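Local coordinates for protein mersacidin decarboxylase (Bacillus sp., PDB 1P3Y) that catalyses the oxidative decarboxylation of the C-terminal cysteine of the lantibiotic mersacidin to an aminoenethiol residue, using FAD as cofactor, at residues G14-I19 against P89-I94. Residues are numbered along the deposited sequence; the frame is centred on the assembly and turned at random.
With FAD (flavin-adenine dinucleotide), chain B.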
loop_
_atom_site.group_PDB
_atom_site.type_symbol
_atom_site.label_atom_id
_atom_site.label_comp_id
_atom_site.label_asym_id
_atom_site.label_seq_id
_atom_site.Cartn_x
_atom_site.Cartn_y
_atom_site.Cartn_z
ATOM N N GLY A 14 -24.539 -22.291 -0.032
ATOM C CA GLY A 14 -23.793 -21.390 0.824
ATOM C C GLY A 14 -22.703 -22.176 1.519
ATOM O O GLY A 14 -22.995 -23.141 2.211
ATOM N N ILE A 15 -21.449 -21.777 1.346
ATOM C CA ILE A 15 -20.342 -22.490 1.977
ATOM C C ILE A 15 -19.805 -21.716 3.191
ATOM O O ILE A 15 -19.505 -20.522 3.084
ATOM C CB ILE A 15 -19.191 -22.688 0.973
ATOM C CG1 ILE A 15 -19.708 -23.379 -0.289
ATOM C CG2 ILE A 15 -18.090 -23.486 1.604
ATOM C CD1 ILE A 15 -18.660 -23.529 -1.355
ATOM N N CYS A 16 -19.671 -22.390 4.334
ATOM C CA CYS A 16 -19.161 -21.738 5.544
ATOM C C CYS A 16 -17.778 -22.242 5.913
ATOM O O CYS A 16 -17.260 -23.157 5.282
ATOM C CB CYS A 16 -20.099 -21.944 6.734
ATOM S SG CYS A 16 -21.750 -21.209 6.528
ATOM N N GLY A 17 -17.196 -21.654 6.957
ATOM C CA GLY A 17 -15.853 -22.012 7.369
ATOM C C GLY A 17 -15.641 -23.379 7.986
ATOM O O GLY A 17 -15.889 -23.578 9.163
ATOM N N SER A 18 -15.160 -24.323 7.192
ATOM C CA SER A 18 -14.889 -25.672 7.681
ATOM C C SER A 18 -13.832 -26.343 6.804
ATOM O O SER A 18 -13.771 -26.068 5.600
ATOM C CB SER A 18 -16.168 -26.508 7.647
ATOM O OG SER A 18 -15.840 -27.886 7.655
ATOM N N ILE A 19 -12.999 -27.203 7.388
ATOM C CA ILE A 19 -11.995 -27.909 6.586
ATOM C C ILE A 19 -12.693 -28.705 5.465
ATOM O O ILE A 19 -12.170 -28.833 4.353
ATOM C CB ILE A 19 -11.163 -28.898 7.452
ATOM C CG1 ILE A 19 -10.106 -28.136 8.249
ATOM C CG2 ILE A 19 -10.469 -29.926 6.566
ATOM C CD1 ILE A 19 -8.929 -27.643 7.397
ATOM N N PRO A 89 -20.879 -26.675 3.881
ATOM C CA PRO A 89 -21.209 -27.032 5.259
ATOM C C PRO A 89 -21.651 -25.805 6.040
ATOM O O PRO A 89 -21.278 -24.680 5.707
ATOM C CB PRO A 89 -19.901 -27.595 5.790
ATOM C CG PRO A 89 -18.876 -26.763 5.074
ATOM C CD PRO A 89 -19.421 -26.686 3.661
ATOM N N ALA A 90 -22.433 -26.050 7.089
ATOM C CA ALA A 90 -22.956 -25.022 7.975
ATOM C C ALA A 90 -22.167 -25.061 9.278
ATOM O O ALA A 90 -21.943 -26.135 9.817
ATOM C CB ALA A 90 -24.412 -25.297 8.251
ATOM N N THR A 91 -21.737 -23.902 9.773
ATOM C CA THR A 91 -20.982 -23.808 11.025
ATOM C C THR A 91 -21.916 -23.599 12.227
ATOM O O THR A 91 -23.097 -23.237 12.079
ATOM C CB THR A 91 -20.031 -22.590 11.022
ATOM O OG1 THR A 91 -20.777 -21.438 10.618
ATOM C CG2 THR A 91 -18.842 -22.793 10.084
ATOM N N ALA A 92 -21.382 -23.794 13.428
ATOM C CA ALA A 92 -22.189 -23.563 14.613
ATOM C C ALA A 92 -22.618 -22.092 14.518
ATOM O O ALA A 92 -23.778 -21.733 14.762
ATOM C CB ALA A 92 -21.361 -23.801 15.872
ATOM N N ASN A 93 -21.663 -21.249 14.132
ATOM C CA ASN A 93 -21.899 -19.823 13.993
ATOM C C ASN A 93 -23.100 -19.521 13.086
ATOM O O ASN A 93 -24.035 -18.839 13.503
ATOM C CB ASN A 93 -20.637 -19.130 13.457
ATOM C CG ASN A 93 -20.868 -17.661 13.176
ATOM O OD1 ASN A 93 -21.223 -16.895 14.083
ATOM N ND2 ASN A 93 -20.692 -17.256 11.910
ATOM N N ILE A 94 -23.082 -20.020 11.851
ATOM C CA ILE A 94 -24.198 -19.781 10.933
ATOM C C ILE A 94 -25.526 -20.292 11.540
ATOM O O ILE A 94 -26.570 -19.632 11.412
ATOM C CB ILE A 94 -23.906 -20.429 9.535
ATOM C CG1 ILE A 94 -23.610 -19.323 8.501
ATOM C CG2 ILE A 94 -25.017 -21.361 9.100
ATOM C CD1 ILE A 94 -24.568 -18.186 8.446
HETATM P PA FAD B . -17.477 -15.864 8.952
HETATM O O1A FAD B . -16.398 -16.434 8.038
HETATM O O2A FAD B . -18.382 -14.779 8.401
HETATM O O5B FAD B . -16.830 -15.269 10.338
HETATM C C5B FAD B . -15.490 -15.591 10.818
HETATM C C4B FAD B . -14.475 -14.519 10.440
HETATM O O4B FAD B . -14.968 -13.748 9.350
HETATM C C3B FAD B . -14.176 -13.495 11.549
HETATM O O3B FAD B . -12.791 -13.654 11.839
HETATM C C2B FAD B . -14.569 -12.189 10.941
HETATM O O2B FAD B . -13.908 -11.011 11.311
HETATM C C1B FAD B . -14.463 -12.443 9.440
HETATM N N9A FAD B . -15.284 -11.627 8.487
HETATM C C8A FAD B . -16.721 -11.609 8.220
HETATM N N7A FAD B . -17.094 -10.746 7.301
HETATM C C5A FAD B . -15.875 -10.117 6.885
HETATM C C6A FAD B . -15.552 -9.077 5.928
HETATM N N6A FAD B . -16.483 -8.485 5.162
HETATM N N1A FAD B . -14.186 -8.676 5.799
HETATM C C2A FAD B . -13.198 -9.245 6.555
HETATM N N3A FAD B . -13.417 -10.281 7.510
HETATM C C4A FAD B . -14.845 -10.620 7.580
HETATM N N1 FAD B . -16.702 -23.867 12.929
HETATM C C2 FAD B . -17.731 -24.794 12.828
HETATM O O2 FAD B . -18.835 -24.586 13.400
HETATM N N3 FAD B . -17.528 -25.964 12.078
HETATM C C4 FAD B . -16.309 -26.310 11.381
HETATM O O4 FAD B . -16.226 -27.421 10.728
HETATM C C4X FAD B . -15.302 -25.353 11.488
HETATM N N5 FAD B . -14.078 -25.638 10.788
HETATM C C5X FAD B . -13.037 -24.658 10.854
HETATM C C6 FAD B . -11.800 -24.887 10.177
HETATM C C7 FAD B . -10.694 -23.940 10.190
HETATM C C7M FAD B . -9.399 -24.290 9.403
HETATM C C8 FAD B . -10.871 -22.682 10.951
HETATM C C8M FAD B . -9.813 -21.602 11.048
HETATM C C9 FAD B . -12.067 -22.411 11.635
HETATM C C9A FAD B . -13.171 -23.359 11.623
HETATM N N10 FAD B . -14.496 -23.191 12.318
HETATM C C10 FAD B . -15.518 -24.149 12.251
HETATM C "C1'" FAD B . -14.683 -21.982 13.065
HETATM C "C2'" FAD B . -15.482 -20.902 12.431
HETATM O "O2'" FAD B . -14.781 -20.500 11.169
HETATM C "C3'" FAD B . -15.566 -19.709 13.308
HETATM O "O3'" FAD B . -16.533 -19.877 14.366
HETATM C "C4'" FAD B . -15.935 -18.392 12.567
HETATM O "O4'" FAD B . -15.909 -17.307 13.554
HETATM C "C5'" FAD B . -17.295 -18.383 11.913
HETATM O "O5'" FAD B . -17.224 -18.926 10.585
HETATM P P FAD B . -18.341 -18.645 9.506
HETATM O O1P FAD B . -17.920 -19.360 8.296
HETATM O O2P FAD B . -19.678 -19.027 10.088
HETATM O O3P FAD B . -18.418 -17.033 9.412
#
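Cys16 and Pro89 join the C-terminal ends of two neighbouring parallel strands, 10-15 and 84-90, in a Rossmann-type sheet, an example of how such a fold makes a cofactor site where its strands run out. Cys16 N donates to Pro89 O at 3.1 Å, bent at the hydrogen (136°) although the N lies nearly on the line of the C=O bond. The tight part surrounds this bond. With SG anti to its own carbonyl carbon (chi1 -63°), Cys16 reaches over Ala90 toward helix 92-99 and meets CG1 of Ile94, while Val107 of helix 106-113 covers both side chains. On the proline side, where a cis peptide precedes Pro89, the ring sets CG against Ser18 CB (3.7 Å) and CD against Ile15 CG2 (4.0 Å).

Packing between the segments thins out beyond Ser18: Ile19 turns off, partly exposed, to the flavin methyl C7M and Tyr57 of a third subunit, and touches nothing in 89-94. Between the diverging chains sits FAD. Gly17 N binds phosphate oxygen O1P, Asn93 ND2 grips O2P almost straight (172°), and Ala92 N reaches flavin O2. Thr91, the N-cap of helix 92-99, leans CG2 on Gly17 O, whereas its OG1 accepts from Ile94 N at 3.0 Å and donates to FAD O2P at 2.7 Å.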